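Local coordinates for transcriptional activator PlcR protein (Bacillus thuringiensis, PDB 3U3W) that activates virulence gene transcription by binding DNA in response to the quorum-sensing signal peptide PapR, which it holds in its helical-repeat domain, at residues K183-L188 with E192-K197; K197-H202 with N220-I225; K139-Q144 with L155-A160; E213-Q218 with Y239-E244. All coordinates share one frame; numbering follows the deposited sequence. Where two conformers were deposited one is given.

Interaction 1: residues K183-L188 with E192-K197; sequences KQLEAL and EEFDVK
The ring of F194 meets the branched end of L185 obliquely, with CD2 of F194 lying 3.9 Å from CD1 of L185 and 4.1 Å from its CD2. Beyond the two segments, F194 also makes an edge-to-face pair with Y156, and L155 of helix 153-167 packs against both the ring and L185. The second flat group is the carboxylate of D195, whose OD1 sits 3.7 Å from L185 CD1. The same methyl lies 3.8 Å from D195 CA, so it rests against the backbone of D195 as well as its carboxylate. F194 holds CG anti to its backbone N (chi1 -173°), which carries the ring toward helix 171-187. The segments lie on consecutive helices, 171-187 and 192-208, joined by a tight connection in the TPR-like domain, and L185 is the residue of K183-L188 that touches E192-K197. D195 is only partly exposed, and its OD2 forms a salt bridge with R199 NE one helical turn on. The contact is thus held by apolar packing, and the bridge to R199 probably offsets the negative charge that lies against the leucine methyl.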
loop_
_atom_site.group_PDB
_atom_site.type_symbol
_atom_site.label_atom_id
_atom_site.label_comp_id
_atom_site.label_asym_id
_atom_site.label_seq_id
_atom_site.Cartn_x
_atom_site.Cartn_y
_atom_site.Cartn_z
ATOM N N LYS A 183 3.076 20.280 1.593
ATOM C CA LYS A 183 3.642 20.676 2.881
ATOM C C LYS A 183 3.004 19.915 4.045
ATOM O O LYS A 183 3.700 19.404 4.920
ATOM C CB LYS A 183 3.491 22.193 3.073
ATOM C CG LYS A 183 4.133 22.753 4.339
ATOM C CD LYS A 183 4.109 24.283 4.349
ATOM C CE LYS A 183 4.957 24.858 5.493
ATOM N NZ LYS A 183 4.580 24.334 6.844
ATOM N N GLN A 184 1.678 19.849 4.045
ATOM C CA GLN A 184 0.936 19.065 5.024
ATOM C C GLN A 184 1.297 17.586 4.955
ATOM O O GLN A 184 1.246 16.901 5.970
ATOM C CB GLN A 184 -0.575 19.246 4.826
ATOM C CG GLN A 184 -1.076 20.669 5.084
ATOM C CD GLN A 184 -2.541 20.861 4.715
ATOM O OE1 GLN A 184 -3.426 20.263 5.324
ATOM N NE2 GLN A 184 -2.800 21.705 3.721
ATOM N N LEU A 185 1.666 17.108 3.762
ATOM C CA LEU A 185 2.103 15.725 3.569
ATOM C C LEU A 185 3.460 15.419 4.207
ATOM O O LEU A 185 3.675 14.310 4.705
ATOM C CB LEU A 185 2.172 15.380 2.079
ATOM C CG LEU A 185 0.894 14.875 1.430
ATOM C CD1 LEU A 185 1.187 14.406 0.015
ATOM C CD2 LEU A 185 0.319 13.738 2.250
ATOM N N GLU A 186 4.377 16.389 4.165
ATOM C CA GLU A 186 5.690 16.258 4.808
ATOM C C GLU A 186 5.495 15.773 6.235
ATOM O O GLU A 186 6.166 14.846 6.696
ATOM C CB GLU A 186 6.411 17.608 4.854
ATOM C CG GLU A 186 6.673 18.262 3.499
ATOM C CD GLU A 186 7.976 17.801 2.856
ATOM O OE1 GLU A 186 8.844 17.248 3.579
ATOM O OE2 GLU A 186 8.128 17.998 1.628
ATOM N N ALA A 187 4.551 16.420 6.913
ATOM C CA ALA A 187 4.186 16.126 8.296
ATOM C C ALA A 187 3.566 14.743 8.512
ATOM O O ALA A 187 3.898 14.061 9.476
ATOM C CB ALA A 187 3.237 17.212 8.830
ATOM N N LEU A 188 2.659 14.332 7.635
ATOM C CA LEU A 188 1.966 13.075 7.847
ATOM C C LEU A 188 2.807 11.879 7.427
ATOM O O LEU A 188 3.737 11.983 6.637
ATOM C CB LEU A 188 0.612 13.048 7.130
ATOM C CG LEU A 188 -0.365 14.179 7.459
ATOM C CD1 LEU A 188 -1.772 13.832 6.974
ATOM C CD2 LEU A 188 -0.379 14.476 8.945
ATOM N N GLU A 192 2.687 7.852 -0.413
ATOM C CA GLU A 192 3.457 8.303 -1.563
ATOM C C GLU A 192 2.682 8.277 -2.893
ATOM O O GLU A 192 2.956 9.085 -3.789
ATOM C CB GLU A 192 4.800 7.570 -1.634
ATOM C CG GLU A 192 5.570 7.659 -0.316
ATOM C CD GLU A 192 7.078 7.631 -0.487
ATOM O OE1 GLU A 192 7.671 8.700 -0.783
ATOM O OE2 GLU A 192 7.669 6.540 -0.303
ATOM N N GLU A 193 1.705 7.382 -3.016
ATOM C CA GLU A 193 0.789 7.452 -4.156
ATOM C C GLU A 193 0.064 8.793 -4.227
ATOM O O GLU A 193 -0.002 9.397 -5.295
ATOM C CB GLU A 193 -0.214 6.313 -4.158
ATOM C CG GLU A 193 0.269 5.081 -4.921
ATOM C CD GLU A 193 -0.570 3.850 -4.618
ATOM O OE1 GLU A 193 -1.274 3.837 -3.577
ATOM O OE2 GLU A 193 -0.527 2.894 -5.426
ATOM N N PHE A 194 -0.453 9.269 -3.093
ATOM C CA PHE A 194 -1.112 10.572 -3.074
ATOM C C PHE A 194 -0.157 11.718 -3.455
ATOM O O PHE A 194 -0.506 12.581 -4.252
ATOM C CB PHE A 194 -1.791 10.855 -1.729
ATOM C CG PHE A 194 -2.612 12.115 -1.731
ATOM C CD1 PHE A 194 -3.594 12.317 -2.695
ATOM C CD2 PHE A 194 -2.395 13.104 -0.780
ATOM C CE1 PHE A 194 -4.342 13.478 -2.702
ATOM C CE2 PHE A 194 -3.139 14.281 -0.778
ATOM C CZ PHE A 194 -4.109 14.469 -1.733
ATOM N N ASP A 195 1.039 11.700 -2.881
ATOM C CA ASP A 195 2.115 12.621 -3.219
ATOM C C ASP A 195 2.305 12.682 -4.737
ATOM O O ASP A 195 2.445 13.764 -5.314
ATOM C CB ASP A 195 3.408 12.128 -2.552
ATOM C CG ASP A 195 4.459 13.228 -2.366
ATOM O OD1 ASP A 195 4.641 13.675 -1.211
ATOM O OD2 ASP A 195 5.126 13.623 -3.353
ATOM N N VAL A 196 2.317 11.517 -5.384
ATOM C CA VAL A 196 2.523 11.467 -6.820
ATOM C C VAL A 196 1.354 12.137 -7.530
ATOM O O VAL A 196 1.530 12.850 -8.521
ATOM C CB VAL A 196 2.663 10.011 -7.342
ATOM C CG1 VAL A 196 2.531 9.961 -8.845
ATOM C CG2 VAL A 196 3.982 9.412 -6.911
ATOM N N LYS A 197 0.153 11.895 -7.023
ATOM C CA LYS A 197 -1.023 12.433 -7.642
ATOM C C LYS A 197 -1.047 13.973 -7.525
ATOM O O LYS A 197 -1.322 14.670 -8.505
ATOM C CB LYS A 197 -2.273 11.820 -7.016
ATOM C CG LYS A 197 -3.539 12.504 -7.482
ATOM C CD LYS A 197 -4.747 12.090 -6.668
ATOM C CE LYS A 197 -5.200 10.688 -7.027
ATOM N NZ LYS A 197 -6.442 10.330 -6.303
#

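Interaction 2: residues K197-H202 with N220-I225; sequences KVRYNH and NKAIEI
This is a side-chain packing contact between R199 and three residues of the next helix, K221, A222 and I225, made where helices 192-208 and 212-228 run antiparallel in the TPR-like domain. The axes of the two short segments approach to 9.0 Å, with 158° between their directions. R199 and A222 mark the closest backbone approach, their CA atoms 6.2 Å apart; the small alanine allows it, its CB standing 3.9 Å from R199 CB. From there the arginine runs extended from CG to NE, across K221 and I225. K221 places its CG over one face of the guanidinium, toward the rim, 4.0 Å from R199 NE. The lysine then bends at chi2 (105°), carrying its ammonium off, and NZ ends 7.0 Å from R199 NH1. I225 comes across the arginine at about a right angle, its CD1 4.0 Å from R199 NE. The polar end of R199 is engaged elsewhere, NH1 in a hydrogen bond to Q218. Together with the bridge to D195, that bond probably fixes the rotation of the guanidinium, so that the aliphatic carbons of K221 and I225 can pack on it, while the bend keeps the two positive charges well separated.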
loop_
_atom_site.group_PDB
_atom_site.type_symbol
_atom_site.label_atom_id
_atom_site.label_comp_id
_atom_site.label_asym_id
_atom_site.label_seq_id
_atom_site.Cartn_x
_atom_site.Cartn_y
_atom_site.Cartn_z
ATOM N N LYS A 197 0.153 11.895 -7.023
ATOM C CA LYS A 197 -1.023 12.433 -7.642
ATOM C C LYS A 197 -1.047 13.973 -7.525
ATOM O O LYS A 197 -1.322 14.670 -8.505
ATOM C CB LYS A 197 -2.273 11.820 -7.016
ATOM C CG LYS A 197 -3.539 12.504 -7.482
ATOM C CD LYS A 197 -4.747 12.090 -6.668
ATOM C CE LYS A 197 -5.200 10.688 -7.027
ATOM N NZ LYS A 197 -6.442 10.330 -6.303
ATOM N N VAL A 198 -0.774 14.487 -6.325
ATOM C CA VAL A 198 -0.716 15.935 -6.107
ATOM C C VAL A 198 0.349 16.588 -6.980
ATOM O O VAL A 198 0.100 17.633 -7.575
ATOM C CB VAL A 198 -0.431 16.326 -4.629
ATOM C CG1 VAL A 198 -0.400 17.852 -4.484
ATOM C CG2 VAL A 198 -1.464 15.730 -3.704
ATOM N N ARG A 199 1.536 15.990 -7.062
ATOM C CA ARG A 199 2.576 16.564 -7.923
ATOM C C ARG A 199 2.151 16.607 -9.384
ATOM O O ARG A 199 2.499 17.536 -10.123
ATOM C CB ARG A 199 3.915 15.850 -7.775
ATOM C CG ARG A 199 4.543 16.049 -6.420
ATOM C CD ARG A 199 5.980 15.540 -6.371
ATOM N NE ARG A 199 6.493 15.686 -5.012
ATOM C CZ ARG A 199 7.061 16.789 -4.533
ATOM N NH1 ARG A 199 7.224 17.866 -5.311
ATOM N NH2 ARG A 199 7.468 16.818 -3.272
ATOM N N TYR A 200 1.369 15.617 -9.795
ATOM C CA TYR A 200 0.904 15.571 -11.172
ATOM C C TYR A 200 -0.063 16.707 -11.481
ATOM O O TYR A 200 0.031 17.336 -12.540
ATOM C CB TYR A 200 0.233 14.248 -11.460
ATOM C CG TYR A 200 -0.417 14.169 -12.818
ATOM C CD1 TYR A 200 0.350 14.037 -13.971
ATOM C CD2 TYR A 200 -1.797 14.210 -12.947
ATOM C CE1 TYR A 200 -0.239 13.949 -15.210
ATOM C CE2 TYR A 200 -2.407 14.115 -14.189
ATOM C CZ TYR A 200 -1.626 13.981 -15.314
ATOM O OH TYR A 200 -2.232 13.872 -16.545
ATOM N N ASN A 201 -0.998 16.943 -10.561
ATOM C CA ASN A 201 -2.027 17.958 -10.749
ATOM C C ASN A 201 -1.348 19.308 -10.699
ATOM O O ASN A 201 -1.588 20.164 -11.539
ATOM C CB ASN A 201 -3.107 17.855 -9.663
ATOM C CG ASN A 201 -4.010 16.626 -9.821
ATOM O OD1 ASN A 201 -4.264 16.153 -10.939
ATOM N ND2 ASN A 201 -4.513 16.111 -8.689
ATOM N N HIS A 202 -0.474 19.465 -9.711
ATOM C CA HIS A 202 0.387 20.632 -9.568
ATOM C C HIS A 202 1.167 20.896 -10.859
ATOM O O HIS A 202 1.224 22.034 -11.326
ATOM C CB HIS A 202 1.347 20.417 -8.396
ATOM C CG HIS A 202 2.136 21.628 -8.026
ATOM N ND1 HIS A 202 3.187 21.588 -7.133
ATOM C CD2 HIS A 202 2.021 22.919 -8.415
ATOM C CE1 HIS A 202 3.695 22.801 -7.002
ATOM N NE2 HIS A 202 3.003 23.628 -7.765
ATOM N N ASN A 220 9.144 15.044 -13.164
ATOM C CA ASN A 220 10.280 14.139 -12.967
ATOM C C ASN A 220 10.410 13.646 -11.537
ATOM O O ASN A 220 10.770 12.489 -11.302
ATOM C CB ASN A 220 11.584 14.790 -13.418
ATOM C CG ASN A 220 11.696 14.877 -14.926
ATOM O OD1 ASN A 220 11.093 14.084 -15.653
ATOM N ND2 ASN A 220 12.460 15.844 -15.402
ATOM N N LYS A 221 10.122 14.528 -10.589
ATOM C CA LYS A 221 10.065 14.142 -9.194
ATOM C C LYS A 221 9.002 13.041 -9.010
ATOM O O LYS A 221 9.250 12.025 -8.367
ATOM C CB LYS A 221 9.736 15.354 -8.318
ATOM C CG LYS A 221 10.005 15.147 -6.845
ATOM C CD LYS A 221 11.258 15.892 -6.414
ATOM C CE LYS A 221 12.445 15.584 -7.341
ATOM N NZ LYS A 221 13.776 15.884 -6.711
ATOM N N ALA A 222 7.822 13.235 -9.596
ATOM C CA ALA A 222 6.739 12.281 -9.414
ATOM C C ALA A 222 7.034 10.927 -10.119
ATOM O O ALA A 222 6.784 9.873 -9.558
ATOM C CB ALA A 222 5.393 12.891 -9.835
ATOM N N ILE A 223 7.610 10.973 -11.313
ATOM C CA ILE A 223 8.098 9.773 -11.996
ATOM C C ILE A 223 9.115 8.997 -11.160
ATOM O O ILE A 223 9.055 7.769 -11.092
ATOM C CB ILE A 223 8.717 10.126 -13.375
ATOM C CG1 ILE A 223 7.635 10.736 -14.283
ATOM C CG2 ILE A 223 9.430 8.904 -13.996
ATOM C CD1 ILE A 223 8.029 10.889 -15.759
ATOM N N GLU A 224 10.040 9.711 -10.521
ATOM C CA GLU A 224 11.023 9.072 -9.648
ATOM C C GLU A 224 10.335 8.363 -8.484
ATOM O O GLU A 224 10.628 7.199 -8.191
ATOM C CB GLU A 224 12.044 10.088 -9.124
ATOM C CG GLU A 224 12.971 9.550 -8.040
ATOM C CD GLU A 224 13.334 10.608 -6.992
ATOM O OE1 GLU A 224 13.928 11.643 -7.365
ATOM O OE2 GLU A 224 13.016 10.406 -5.795
ATOM N N ILE A 225 9.422 9.067 -7.819
ATOM C CA ILE A 225 8.670 8.476 -6.718
ATOM C C ILE A 225 7.878 7.251 -7.174
ATOM O O ILE A 225 7.802 6.255 -6.466
ATOM C CB ILE A 225 7.708 9.480 -6.064
ATOM C CG1 ILE A 225 8.503 10.664 -5.496
ATOM C CG2 ILE A 225 6.890 8.798 -4.957
ATOM C CD1 ILE A 225 7.639 11.812 -5.049
#

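Interaction 3: residues K139-Q144 with L155-A160; sequences KKLLNQ and LYIENA
I157 meets two successive leucines of helix 131-143. Its CG2 lies 3.5 Å from CD2 of L142, and the two side chains lie alongside, pointing opposite ways. The other branch, CG1 beside the backbone N (chi1 -66°), sends CD1 to a looser touch with L141 CB at 4.2 Å. W117 of helix 109-125 packs on both I157 and L141, so a third helix closes this side of the interface. Helices 131-143 and 153-167 are neighbours in the chain and pack antiparallel, 157° between the directions of the short segments and 9.8 Å between their axes, the kind of pairing from which TPR-like superhelices are built. One residue on, E158 crosses L142 obliquely and lays its CG 3.8 Å from L142 CD1. Its chain stays extended beyond CG and carries the carboxylate away to the next helix, where OE2 accepts a hydrogen bond from Q184 NE2.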
loop_
_atom_site.group_PDB
_atom_site.type_symbol
_atom_site.label_atom_id
_atom_site.label_comp_id
_atom_site.label_asym_id
_atom_site.label_seq_id
_atom_site.Cartn_x
_atom_site.Cartn_y
_atom_site.Cartn_z
ATOM N N LYS A 139 -15.425 22.968 0.618
ATOM C CA LYS A 139 -14.896 23.707 1.759
ATOM C C LYS A 139 -15.703 23.455 3.031
ATOM O O LYS A 139 -15.166 23.496 4.134
ATOM C CB LYS A 139 -14.800 25.210 1.448
ATOM C CG LYS A 139 -13.588 25.558 0.591
ATOM C CD LYS A 139 -13.514 27.033 0.235
ATOM C CE LYS A 139 -12.101 27.376 -0.233
ATOM N NZ LYS A 139 -11.977 28.715 -0.859
ATOM N N LYS A 140 -16.988 23.173 2.872
ATOM C CA LYS A 140 -17.863 22.947 4.015
ATOM C C LYS A 140 -17.588 21.594 4.658
ATOM O O LYS A 140 -17.646 21.459 5.874
ATOM C CB LYS A 140 -19.339 23.103 3.613
ATOM C CG LYS A 140 -19.836 24.557 3.674
ATOM C CD LYS A 140 -21.189 24.762 2.965
ATOM C CE LYS A 140 -22.217 23.695 3.349
ATOM N NZ LYS A 140 -23.532 23.900 2.656
ATOM N N LEU A 141 -17.283 20.595 3.837
ATOM C CA LEU A 141 -16.804 19.311 4.345
ATOM C C LEU A 141 -15.528 19.511 5.161
ATOM O O LEU A 141 -15.361 18.905 6.211
ATOM C CB LEU A 141 -16.545 18.330 3.199
ATOM C CG LEU A 141 -17.703 18.039 2.248
ATOM C CD1 LEU A 141 -17.317 16.983 1.186
ATOM C CD2 LEU A 141 -18.937 17.613 3.023
ATOM N N LEU A 142 -14.626 20.365 4.690
ATOM C CA LEU A 142 -13.409 20.660 5.455
ATOM C C LEU A 142 -13.749 21.294 6.778
ATOM O O LEU A 142 -13.181 20.942 7.804
ATOM C CB LEU A 142 -12.480 21.612 4.706
ATOM C CG LEU A 142 -11.943 21.123 3.367
ATOM C CD1 LEU A 142 -10.874 22.074 2.891
ATOM C CD2 LEU A 142 -11.403 19.692 3.473
ATOM N N ASN A 143 -14.667 22.259 6.741
ATOM C CA ASN A 143 -15.037 23.003 7.942
ATOM C C ASN A 143 -15.702 22.100 8.974
ATOM O O ASN A 143 -15.878 22.505 10.123
ATOM C CB ASN A 143 -15.924 24.209 7.612
ATOM C CG ASN A 143 -15.264 25.183 6.632
ATOM O OD1 ASN A 143 -14.046 25.389 6.653
ATOM N ND2 ASN A 143 -16.077 25.782 5.762
ATOM N N GLN A 144 -16.056 20.877 8.565
ATOM C CA GLN A 144 -16.482 19.840 9.509
ATOM C C GLN A 144 -15.370 19.499 10.495
ATOM O O GLN A 144 -15.646 19.045 11.602
ATOM C CB GLN A 144 -16.906 18.551 8.794
ATOM C CG GLN A 144 -18.205 18.636 8.024
ATOM C CD GLN A 144 -18.679 17.279 7.535
ATOM O OE1 GLN A 144 -18.542 16.951 6.356
ATOM N NE2 GLN A 144 -19.237 16.479 8.441
ATOM N N LEU A 155 -7.133 15.967 2.967
ATOM C CA LEU A 155 -6.151 16.297 1.942
ATOM C C LEU A 155 -6.698 15.948 0.560
ATOM O O LEU A 155 -6.512 16.696 -0.395
ATOM C CB LEU A 155 -4.795 15.626 2.214
ATOM C CG LEU A 155 -4.134 16.092 3.521
ATOM C CD1 LEU A 155 -2.765 15.485 3.710
ATOM C CD2 LEU A 155 -4.036 17.603 3.574
ATOM N N TYR A 156 -7.411 14.831 0.468
ATOM C CA TYR A 156 -8.024 14.442 -0.796
ATOM C C TYR A 156 -9.058 15.485 -1.260
ATOM O O TYR A 156 -9.152 15.811 -2.444
ATOM C CB TYR A 156 -8.693 13.083 -0.669
ATOM C CG TYR A 156 -7.778 11.949 -0.265
ATOM C CD1 TYR A 156 -6.414 12.012 -0.499
ATOM C CD2 TYR A 156 -8.291 10.799 0.347
ATOM C CE1 TYR A 156 -5.570 10.958 -0.128
ATOM C CE2 TYR A 156 -7.475 9.757 0.718
ATOM C CZ TYR A 156 -6.107 9.836 0.478
ATOM O OH TYR A 156 -5.272 8.802 0.841
ATOM N N ILE A 157 -9.824 16.008 -0.310
ATOM C CA ILE A 157 -10.787 17.066 -0.588
ATOM C C ILE A 157 -10.080 18.379 -1.018
ATOM O O ILE A 157 -10.499 19.044 -1.976
ATOM C CB ILE A 157 -11.749 17.252 0.620
ATOM C CG1 ILE A 157 -12.607 15.988 0.793
ATOM C CG2 ILE A 157 -12.663 18.472 0.430
ATOM C CD1 ILE A 157 -13.354 15.906 2.113
ATOM N N GLU A 158 -8.989 18.727 -0.338
ATOM C CA GLU A 158 -8.195 19.875 -0.755
ATOM C C GLU A 158 -7.637 19.726 -2.162
ATOM O O GLU A 158 -7.539 20.711 -2.905
ATOM C CB GLU A 158 -7.083 20.158 0.248
ATOM C CG GLU A 158 -7.608 20.787 1.530
ATOM C CD GLU A 158 -6.590 20.755 2.648
ATOM O OE1 GLU A 158 -6.973 20.497 3.811
ATOM O OE2 GLU A 158 -5.403 20.987 2.366
ATOM N N ASN A 159 -7.276 18.500 -2.533
ATOM C CA ASN A 159 -6.736 18.259 -3.854
ATOM C C ASN A 159 -7.814 18.505 -4.896
ATOM O O ASN A 159 -7.560 19.176 -5.887
ATOM C CB ASN A 159 -6.131 16.848 -3.982
ATOM C CG ASN A 159 -5.783 16.487 -5.433
ATOM O OD1 ASN A 159 -4.743 16.872 -5.972
ATOM N ND2 ASN A 159 -6.673 15.780 -6.073
ATOM N N ALA A 160 -9.017 17.980 -4.675
ATOM C CA ALA A 160 -10.165 18.296 -5.553
ATOM C C ALA A 160 -10.414 19.816 -5.673
ATOM O O ALA A 160 -10.519 20.353 -6.772
ATOM C CB ALA A 160 -11.438 17.573 -5.086
#

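Interaction 4: residues E213-Q218 with Y239-E244; sequences EESLYQ and YYQRGE
Van der Waals contact between helices 212-228 and 235-248 is made by L216 and R242, where L216 CD1 leans on the CB of R242 at 4.2 Å. The leucine has CG anti to the backbone N (chi1 177°), and this turns its end toward the arginine's base; beyond the two segments it also packs on L249 and Y251. L216 and R242 are also the nearest backbone pair, with CA atoms 5.9 Å apart. These are consecutive helices of the TPR-like domain, and their close approach here brings residues near the start of helix 212-228 against the middle of helix 235-248. The polar neighbours, S215 and Q241, stand beside each other without bonding: S215 OG is 4.1 Å from Q241 NE2. Instead, the serine hydroxyl is hydrogen-bonded to the backbone O of A203 in helix 192-208, while Y207 of that helix packs on both S215 and Q241. R242 also bonds outside the contact: its chain is bent at chi2 and chi3, and NE donates to N220 OD1, further along helix 212-228. Within its own helix, R242 NH1 lies at the edge of the Y239 ring, in the ring plane.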
loop_
_atom_site.group_PDB
_atom_site.type_symbol
_atom_site.label_atom_id
_atom_site.label_comp_id
_atom_site.label_asym_id
_atom_site.label_seq_id
_atom_site.Cartn_x
_atom_site.Cartn_y
_atom_site.Cartn_z
ATOM N N GLU A 213 9.500 24.787 -16.900
ATOM C CA GLU A 213 10.598 24.211 -16.162
ATOM C C GLU A 213 10.153 23.666 -14.807
ATOM O O GLU A 213 10.570 22.578 -14.399
ATOM C CB GLU A 213 11.711 25.250 -15.996
ATOM C CG GLU A 213 12.827 24.827 -15.055
ATOM C CD GLU A 213 14.083 25.679 -15.211
ATOM O OE1 GLU A 213 13.994 26.802 -15.773
ATOM O OE2 GLU A 213 15.162 25.217 -14.769
ATOM N N GLU A 214 9.325 24.419 -14.097
ATOM C CA GLU A 214 8.863 23.951 -12.793
ATOM C C GLU A 214 7.913 22.758 -12.940
ATOM O O GLU A 214 7.866 21.875 -12.081
ATOM C CB GLU A 214 8.191 25.075 -12.005
ATOM C CG GLU A 214 9.168 25.901 -11.186
ATOM C CD GLU A 214 8.606 27.269 -10.795
ATOM O OE1 GLU A 214 8.087 27.414 -9.669
ATOM O OE2 GLU A 214 8.678 28.198 -11.623
ATOM N N SER A 215 7.155 22.751 -14.031
ATOM C CA SER A 215 6.223 21.678 -14.307
ATOM C C SER A 215 7.025 20.387 -14.485
ATOM O O SER A 215 6.714 19.363 -13.880
ATOM C CB SER A 215 5.414 21.990 -15.566
ATOM O OG SER A 215 4.460 20.980 -15.844
ATOM N N LEU A 216 8.061 20.452 -15.311
ATOM C CA LEU A 216 8.900 19.289 -15.600
ATOM C C LEU A 216 9.618 18.821 -14.332
ATOM O O LEU A 216 9.838 17.617 -14.123
ATOM C CB LEU A 216 9.906 19.609 -16.716
ATOM C CG LEU A 216 10.930 18.543 -17.114
ATOM C CD1 LEU A 216 10.245 17.291 -17.632
ATOM C CD2 LEU A 216 11.933 19.086 -18.130
ATOM N N TYR A 217 9.957 19.779 -13.474
ATOM C CA TYR A 217 10.546 19.456 -12.186
ATOM C C TYR A 217 9.612 18.571 -11.375
ATOM O O TYR A 217 10.016 17.508 -10.887
ATOM C CB TYR A 217 10.871 20.716 -11.395
ATOM C CG TYR A 217 11.270 20.438 -9.968
ATOM C CD1 TYR A 217 12.555 20.000 -9.651
ATOM C CD2 TYR A 217 10.363 20.615 -8.929
ATOM C CE1 TYR A 217 12.916 19.735 -8.327
ATOM C CE2 TYR A 217 10.718 20.368 -7.608
ATOM C CZ TYR A 217 12.001 19.929 -7.319
ATOM O OH TYR A 217 12.354 19.676 -6.018
ATOM N N GLN A 218 8.365 19.018 -11.225
ATOM C CA GLN A 218 7.365 18.243 -10.499
ATOM C C GLN A 218 7.096 16.901 -11.175
ATOM O O GLN A 218 6.967 15.891 -10.490
ATOM C CB GLN A 218 6.069 19.025 -10.349
ATOM C CG GLN A 218 6.220 20.264 -9.497
ATOM C CD GLN A 218 6.383 19.922 -8.036
ATOM O OE1 GLN A 218 6.016 18.831 -7.598
ATOM N NE2 GLN A 218 6.944 20.846 -7.270
ATOM N N TYR A 239 4.568 10.590 -17.950
ATOM C CA TYR A 239 5.329 10.600 -19.189
ATOM C C TYR A 239 4.719 11.487 -20.252
ATOM O O TYR A 239 5.442 12.128 -20.997
ATOM C CB TYR A 239 5.509 9.193 -19.753
ATOM C CG TYR A 239 6.572 8.439 -19.020
ATOM C CD1 TYR A 239 7.878 8.907 -18.985
ATOM C CD2 TYR A 239 6.266 7.284 -18.328
ATOM C CE1 TYR A 239 8.860 8.230 -18.290
ATOM C CE2 TYR A 239 7.231 6.602 -17.633
ATOM C CZ TYR A 239 8.528 7.077 -17.618
ATOM O OH TYR A 239 9.480 6.377 -16.918
ATOM N N TYR A 240 3.393 11.498 -20.330
ATOM C CA TYR A 240 2.703 12.336 -21.289
ATOM C C TYR A 240 2.997 13.800 -20.923
ATOM O O TYR A 240 3.481 14.583 -21.749
ATOM C CB TYR A 240 1.190 12.033 -21.287
ATOM C CG TYR A 240 0.393 12.950 -22.193
ATOM C CD1 TYR A 240 0.193 12.634 -23.536
ATOM C CD2 TYR A 240 -0.144 14.148 -21.711
ATOM C CE1 TYR A 240 -0.522 13.486 -24.374
ATOM C CE2 TYR A 240 -0.869 14.998 -22.544
ATOM C CZ TYR A 240 -1.049 14.664 -23.866
ATOM O OH TYR A 240 -1.753 15.505 -24.682
ATOM N N GLN A 241 2.724 14.154 -19.672
ATOM C CA GLN A 241 3.023 15.488 -19.185
ATOM C C GLN A 241 4.479 15.901 -19.414
ATOM O O GLN A 241 4.763 17.063 -19.705
ATOM C CB GLN A 241 2.695 15.607 -17.705
ATOM C CG GLN A 241 2.698 17.035 -17.255
ATOM C CD GLN A 241 1.740 17.844 -18.085
ATOM O OE1 GLN A 241 0.571 17.480 -18.230
ATOM N NE2 GLN A 241 2.232 18.924 -18.675
ATOM N N ARG A 242 5.401 14.956 -19.274
ATOM C CA ARG A 242 6.808 15.265 -19.431
ATOM C C ARG A 242 7.110 15.503 -20.906
ATOM O O ARG A 242 7.875 16.399 -21.250
ATOM C CB ARG A 242 7.700 14.190 -18.801
ATOM C CG ARG A 242 8.542 13.373 -19.756
ATOM C CD ARG A 242 10.048 13.474 -19.485
ATOM N NE ARG A 242 10.500 12.874 -18.227
ATOM C CZ ARG A 242 11.082 11.676 -18.118
ATOM N NH1 ARG A 242 11.263 10.940 -19.206
ATOM N NH2 ARG A 242 11.480 11.205 -16.922
ATOM N N GLY A 243 6.477 14.733 -21.781
ATOM C CA GLY A 243 6.524 15.027 -23.202
ATOM C C GLY A 243 6.013 16.436 -23.524
ATOM O O GLY A 243 6.619 17.154 -24.320
ATOM N N GLU A 244 4.892 16.826 -22.918
ATOM C CA GLU A 244 4.360 18.179 -23.074
ATOM C C GLU A 244 5.403 19.227 -22.672
ATOM O O GLU A 244 5.634 20.191 -23.393
ATOM C CB GLU A 244 3.101 18.383 -22.227
ATOM C CG GLU A 244 1.910 17.520 -22.604
ATOM C CD GLU A 244 1.159 18.065 -23.797
ATOM O OE1 GLU A 244 0.233 18.886 -23.594
ATOM O OE2 GLU A 244 1.502 17.679 -24.937
#

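In the fold
All four contacts join consecutive helices of the TPR-like domain. Interactions 1 and 4 are buried, whereas 2 and 3 are partly buried. Interactions 1 and 2 share K197 on helix 192-208 and touch through D195 and V196 against I225; interactions 2 and 4 share helix 212-228 and are tied by R199 to Q218 and N220 to R242. Interaction 3 reaches interaction 1 through E158 and Q184 and interaction 2 through N159 and N201. Interactions 1 and 3 centre on leucine packing, 2 on an arginine's chain and guanidinium face, and 4 mixes sparse apolar and polar neighbours. K197, N201 and N159, which make no contact across these helix pairs, bond to the bound peptide's backbone.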